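Local atomic coordinates of CDA peptide synthetase I (Streptomyces coelicolor, PDB entry 5DU9), a protein that belongs to the nonribosomal peptide synthetases, large multidomain enzymes, and is represented here by a condensation domain of the CoA-dependent acyltransferase superfamily. Residues Ala285-Arg297 with Val309-Pro321. The protein carries 1 engineered substitution. Numbering follows the deposited sequence.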
loop_
_atom_site.group_PDB
_atom_site.type_symbol
_atom_site.label_atom_id
_atom_site.label_comp_id
_atom_site.label_asym_id
_atom_site.label_seq_id
_atom_site.Cartn_x
_atom_site.Cartn_y
_atom_site.Cartn_z
ATOM N N ALA A 285 9.839 18.606 -18.100
ATOM C CA ALA A 285 8.906 17.916 -18.988
ATOM C C ALA A 285 7.486 18.466 -18.886
ATOM O O ALA A 285 6.972 18.688 -17.791
ATOM C CB ALA A 285 8.907 16.424 -18.687
ATOM N N ARG A 286 6.869 18.674 -20.046
ATOM C CA ARG A 286 5.490 19.148 -20.151
ATOM C C ARG A 286 4.510 18.123 -19.596
ATOM O O ARG A 286 3.679 18.430 -18.740
ATOM C CB ARG A 286 5.162 19.457 -21.622
ATOM C CG ARG A 286 3.677 19.693 -21.965
ATOM C CD ARG A 286 3.175 21.076 -21.573
ATOM N NE ARG A 286 4.122 22.129 -21.929
ATOM C CZ ARG A 286 4.194 22.723 -23.117
ATOM N NH1 ARG A 286 3.362 22.391 -24.096
ATOM N NH2 ARG A 286 5.104 23.663 -23.324
ATOM N N ASP A 287 4.604 16.902 -20.108
ATOM C CA ASP A 287 3.681 15.849 -19.728
ATOM C C ASP A 287 4.333 14.924 -18.719
ATOM O O ASP A 287 5.371 14.320 -18.987
ATOM C CB ASP A 287 3.209 15.070 -20.954
ATOM C CG ASP A 287 1.918 15.626 -21.531
ATOM O OD1 ASP A 287 0.837 15.101 -21.189
ATOM O OD2 ASP A 287 1.981 16.595 -22.317
ATOM N N VAL A 288 3.717 14.839 -17.546
ATOM C CA VAL A 288 4.223 14.004 -16.471
ATOM C C VAL A 288 3.235 12.886 -16.185
ATOM O O VAL A 288 2.018 13.061 -16.305
ATOM C CB VAL A 288 4.487 14.822 -15.189
ATOM C CG1 VAL A 288 5.566 15.867 -15.448
ATOM C CG2 VAL A 288 3.213 15.483 -14.694
ATOM N N VAL A 289 3.776 11.729 -15.830
ATOM C CA VAL A 289 2.967 10.589 -15.427
ATOM C C VAL A 289 3.297 10.218 -13.992
ATOM O O VAL A 289 4.470 10.121 -13.623
ATOM C CB VAL A 289 3.205 9.374 -16.342
ATOM C CG1 VAL A 289 2.331 8.202 -15.923
ATOM C CG2 VAL A 289 2.933 9.748 -17.789
ATOM N N VAL A 290 2.258 10.048 -13.186
ATOM C CA VAL A 290 2.400 9.398 -11.896
ATOM C C VAL A 290 1.417 8.245 -11.868
ATOM O O VAL A 290 0.431 8.247 -12.603
ATOM C CB VAL A 290 2.150 10.360 -10.722
ATOM C CG1 VAL A 290 3.156 11.510 -10.765
ATOM C CG2 VAL A 290 0.735 10.888 -10.739
ATOM N N SER A 291 1.700 7.249 -11.040
ATOM C CA SER A 291 0.809 6.107 -10.894
ATOM C C SER A 291 0.088 6.196 -9.564
ATOM O O SER A 291 0.690 6.524 -8.539
ATOM C CB SER A 291 1.585 4.791 -11.003
ATOM O OG SER A 291 2.200 4.656 -12.280
ATOM N N VAL A 292 -1.209 5.909 -9.594
ATOM C CA VAL A 292 -2.063 6.058 -8.436
ATOM C C VAL A 292 -2.723 4.723 -8.093
ATOM O O VAL A 292 -3.340 4.100 -8.951
ATOM C CB VAL A 292 -3.149 7.129 -8.694
ATOM C CG1 VAL A 292 -4.055 7.283 -7.490
ATOM C CG2 VAL A 292 -2.497 8.461 -9.044
ATOM N N PRO A 293 -2.581 4.268 -6.840
ATOM C CA PRO A 293 -3.349 3.084 -6.444
ATOM C C PRO A 293 -4.805 3.408 -6.111
ATOM O O PRO A 293 -5.099 4.481 -5.583
ATOM C CB PRO A 293 -2.609 2.574 -5.201
ATOM C CG PRO A 293 -1.798 3.722 -4.699
ATOM C CD PRO A 293 -1.785 4.815 -5.727
ATOM N N VAL A 294 -5.703 2.486 -6.451
ATOM C CA VAL A 294 -7.077 2.521 -5.973
ATOM C C VAL A 294 -7.368 1.160 -5.351
ATOM O O VAL A 294 -6.683 0.190 -5.649
ATOM C CB VAL A 294 -8.078 2.853 -7.103
ATOM C CG1 VAL A 294 -7.788 4.242 -7.663
ATOM C CG2 VAL A 294 -8.024 1.809 -8.211
ATOM N N THR A 295 -8.358 1.080 -4.472
ATOM C CA THR A 295 -8.536 -0.143 -3.695
ATOM C C THR A 295 -9.072 -1.307 -4.516
ATOM O O THR A 295 -8.849 -2.462 -4.168
ATOM C CB THR A 295 -9.488 0.064 -2.511
ATOM O OG1 THR A 295 -10.807 0.353 -2.988
ATOM C CG2 THR A 295 -8.997 1.195 -1.618
ATOM N N GLY A 296 -9.789 -1.005 -5.591
ATOM C CA GLY A 296 -10.419 -2.044 -6.387
ATOM C C GLY A 296 -11.596 -2.695 -5.676
ATOM O O GLY A 296 -12.048 -3.777 -6.059
ATOM N N ARG A 297 -12.093 -2.031 -4.636
ATOM C CA ARG A 297 -13.214 -2.541 -3.851
ATOM C C ARG A 297 -14.501 -1.807 -4.193
ATOM O O ARG A 297 -14.621 -0.604 -3.974
ATOM C CB ARG A 297 -12.906 -2.421 -2.358
ATOM C CG ARG A 297 -11.769 -3.328 -1.951
ATOM C CD ARG A 297 -11.152 -2.989 -0.604
ATOM N NE ARG A 297 -9.997 -3.853 -0.402
ATOM C CZ ARG A 297 -10.055 -5.084 0.096
ATOM N NH1 ARG A 297 -11.213 -5.593 0.493
ATOM N NH2 ARG A 297 -8.950 -5.807 0.203
ATOM N N VAL A 309 -6.857 -6.956 -3.876
ATOM C CA VAL A 309 -7.656 -6.556 -5.036
ATOM C C VAL A 309 -7.241 -5.206 -5.599
ATOM O O VAL A 309 -7.817 -4.743 -6.577
ATOM C CB VAL A 309 -9.168 -6.484 -4.699
ATOM C CG1 VAL A 309 -9.764 -7.872 -4.646
ATOM C CG2 VAL A 309 -9.401 -5.739 -3.400
ATOM N N SER A 310 -6.233 -4.583 -4.996
ATOM C CA SER A 310 -5.847 -3.236 -5.384
ATOM C C SER A 310 -5.416 -3.140 -6.849
ATOM O O SER A 310 -4.936 -4.107 -7.453
ATOM C CB SER A 310 -4.725 -2.729 -4.480
ATOM O OG SER A 310 -3.619 -3.601 -4.513
ATOM N N ASN A 311 -5.609 -1.947 -7.399
ATOM C CA ASN A 311 -5.316 -1.640 -8.786
ATOM C C ASN A 311 -4.395 -0.427 -8.821
ATOM O O ASN A 311 -4.373 0.357 -7.877
ATOM C CB ASN A 311 -6.621 -1.376 -9.545
ATOM C CG ASN A 311 -6.446 -1.349 -11.051
ATOM O OD1 ASN A 311 -5.529 -1.953 -11.609
ATOM N ND2 ASN A 311 -7.352 -0.656 -11.724
ATOM N N ARG A 312 -3.619 -0.295 -9.886
ATOM C CA ARG A 312 -2.754 0.867 -10.067
ATOM C C ARG A 312 -2.952 1.420 -11.463
ATOM O O ARG A 312 -2.827 0.689 -12.440
ATOM C CB ARG A 312 -1.294 0.494 -9.840
ATOM C CG ARG A 312 -0.321 1.619 -10.154
ATOM C CD ARG A 312 1.023 1.381 -9.496
ATOM N NE ARG A 312 1.530 0.041 -9.768
ATOM C CZ ARG A 312 2.572 -0.506 -9.151
ATOM N NH1 ARG A 312 3.230 0.170 -8.217
ATOM N NH2 ARG A 312 2.955 -1.736 -9.464
ATOM N N LEU A 313 -3.262 2.711 -11.553
ATOM C CA LEU A 313 -3.561 3.324 -12.840
ATOM C C LEU A 313 -2.732 4.576 -13.077
ATOM O O LEU A 313 -2.368 5.271 -12.131
ATOM C CB LEU A 313 -5.048 3.651 -12.935
ATOM C CG LEU A 313 -5.924 2.417 -13.141
ATOM C CD1 LEU A 313 -7.375 2.736 -12.830
ATOM C CD2 LEU A 313 -5.786 1.874 -14.554
ATOM N N PRO A 314 -2.427 4.854 -14.349
ATOM C CA PRO A 314 -1.572 5.988 -14.704
ATOM C C PRO A 314 -2.343 7.296 -14.758
ATOM O O PRO A 314 -3.386 7.376 -15.405
ATOM C CB PRO A 314 -1.059 5.605 -16.086
ATOM C CG PRO A 314 -2.197 4.853 -16.685
ATOM C CD PRO A 314 -2.834 4.093 -15.546
ATOM N N LEU A 315 -1.821 8.303 -14.072
ATOM C CA LEU A 315 -2.399 9.634 -14.074
ATOM C C LEU A 315 -1.516 10.536 -14.917
ATOM O O LEU A 315 -0.382 10.845 -14.544
ATOM C CB LEU A 315 -2.523 10.162 -12.645
ATOM C CG LEU A 315 -3.390 11.401 -12.432
ATOM C CD1 LEU A 315 -4.861 11.067 -12.616
ATOM C CD2 LEU A 315 -3.140 11.970 -11.053
ATOM N N ARG A 316 -2.028 10.937 -16.074
ATOM C CA ARG A 316 -1.268 11.758 -16.993
ATOM C C ARG A 316 -1.657 13.215 -16.831
ATOM O O ARG A 316 -2.841 13.561 -16.870
ATOM C CB ARG A 316 -1.495 11.301 -18.422
ATOM C CG ARG A 316 -0.497 11.874 -19.370
ATOM C CD ARG A 316 -0.588 11.182 -20.701
ATOM N NE ARG A 316 0.611 11.400 -21.485
ATOM C CZ ARG A 316 0.851 10.810 -22.645
ATOM N NH1 ARG A 316 -0.036 9.963 -23.157
ATOM N NH2 ARG A 316 1.978 11.069 -23.289
ATOM N N LEU A 317 -0.643 14.054 -16.652
ATOM C CA LEU A 317 -0.829 15.452 -16.284
ATOM C C LEU A 317 0.044 16.336 -17.158
ATOM O O LEU A 317 1.246 16.103 -17.270
ATOM C CB LEU A 317 -0.473 15.669 -14.810
ATOM C CG LEU A 317 -1.107 14.685 -13.826
ATOM C CD1 LEU A 317 -0.369 14.665 -12.500
ATOM C CD2 LEU A 317 -2.567 15.036 -13.620
ATOM N N ALA A 318 -0.560 17.345 -17.778
ATOM C CA ALA A 318 0.197 18.345 -18.511
ATOM C C ALA A 318 0.413 19.555 -17.616
ATOM O O ALA A 318 -0.541 20.096 -17.064
ATOM C CB ALA A 318 -0.524 18.742 -19.791
ATOM N N VAL A 319 1.672 19.952 -17.453
ATOM C CA VAL A 319 2.016 21.147 -16.696
ATOM C C VAL A 319 2.605 22.156 -17.671
ATOM O O VAL A 319 3.753 22.036 -18.103
ATOM C CB VAL A 319 3.006 20.848 -15.549
ATOM C CG1 VAL A 319 3.276 22.101 -14.738
ATOM C CG2 VAL A 319 2.461 19.748 -14.650
ATOM N N ARG A 320 1.794 23.143 -18.031
ATOM C CA ARG A 320 2.171 24.114 -19.043
ATOM C C ARG A 320 2.910 25.289 -18.418
ATOM O O ARG A 320 2.800 25.524 -17.215
ATOM C CB ARG A 320 0.929 24.602 -19.794
ATOM C CG ARG A 320 0.363 23.580 -20.770
ATOM C CD ARG A 320 -0.974 24.034 -21.334
ATOM N NE ARG A 320 -1.444 23.172 -22.417
ATOM C CZ ARG A 320 -2.146 22.055 -22.247
ATOM N NH1 ARG A 320 -2.468 21.635 -21.031
ATOM N NH2 ARG A 320 -2.525 21.349 -23.304
ATOM N N PRO A 321 3.678 26.028 -19.234
ATOM C CA PRO A 321 4.426 27.157 -18.676
ATOM C C PRO A 321 3.524 28.194 -18.014
ATOM O O PRO A 321 2.465 28.520 -18.557
ATOM C CB PRO A 321 5.130 27.759 -19.900
ATOM C CG PRO A 321 5.153 26.674 -20.916
ATOM C CD PRO A 321 3.914 25.868 -20.680
HETATM O O HOH W 1 5.564 23.043 -19.897
#
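V290 lays its CG2 branch alongside L315, 3.8 Å from L315 CB, the two side chains running side by side in the same direction. With L315 CG swung opposite its backbone N (chi1 -167°) and chi2 near +71°, its CD2 methyl reaches V292 CG2, 4.1 Å away. Further along the same face V288 CG2 packs on L317 CB at 3.7 Å. Helix 325-341 packs on L313, L315 and L317, and helix 267-283 on V290, L315 and L317. Strands 287-294 and 311-318 pair antiparallel, part of the chloramphenicol acetyltransferase-like fold expected of condensation domains; V288, V290, V292 and V294 each exchange a pair of backbone hydrogen bonds with L317, L315, L313 and N311, respectively, and S291 carries backbone bonds on to P362 and V364. On the face of V289, S291, R312 and R316, R312 brings CG and CD against S291 CB, both at 3.8 Å, while its NH1 hydrogen-bonds to T363 OG1 and its side chain touches the bound (2S)-2-amino-N-butyl-propanamide. D287 OD1 makes a long salt bridge to R316 NE (3.7 Å), the carboxylate nearly perpendicular to the guanidinium, with planes 82° apart; R316 has a second acidic partner in D223. Beyond the strand ends, V309 CG2 sits 3.6 Å from R297 CZ over one face of the guanidinium, whose NH1 hydrogen-bonds to A302 O while NH2 forms a salt bridge with D162. At the other extremity the bent chain of R286 crosses P321, bringing NH2 within 3.6 Å of P321 CD, and one water in the guanidinium plane links R286 NE to V319 O.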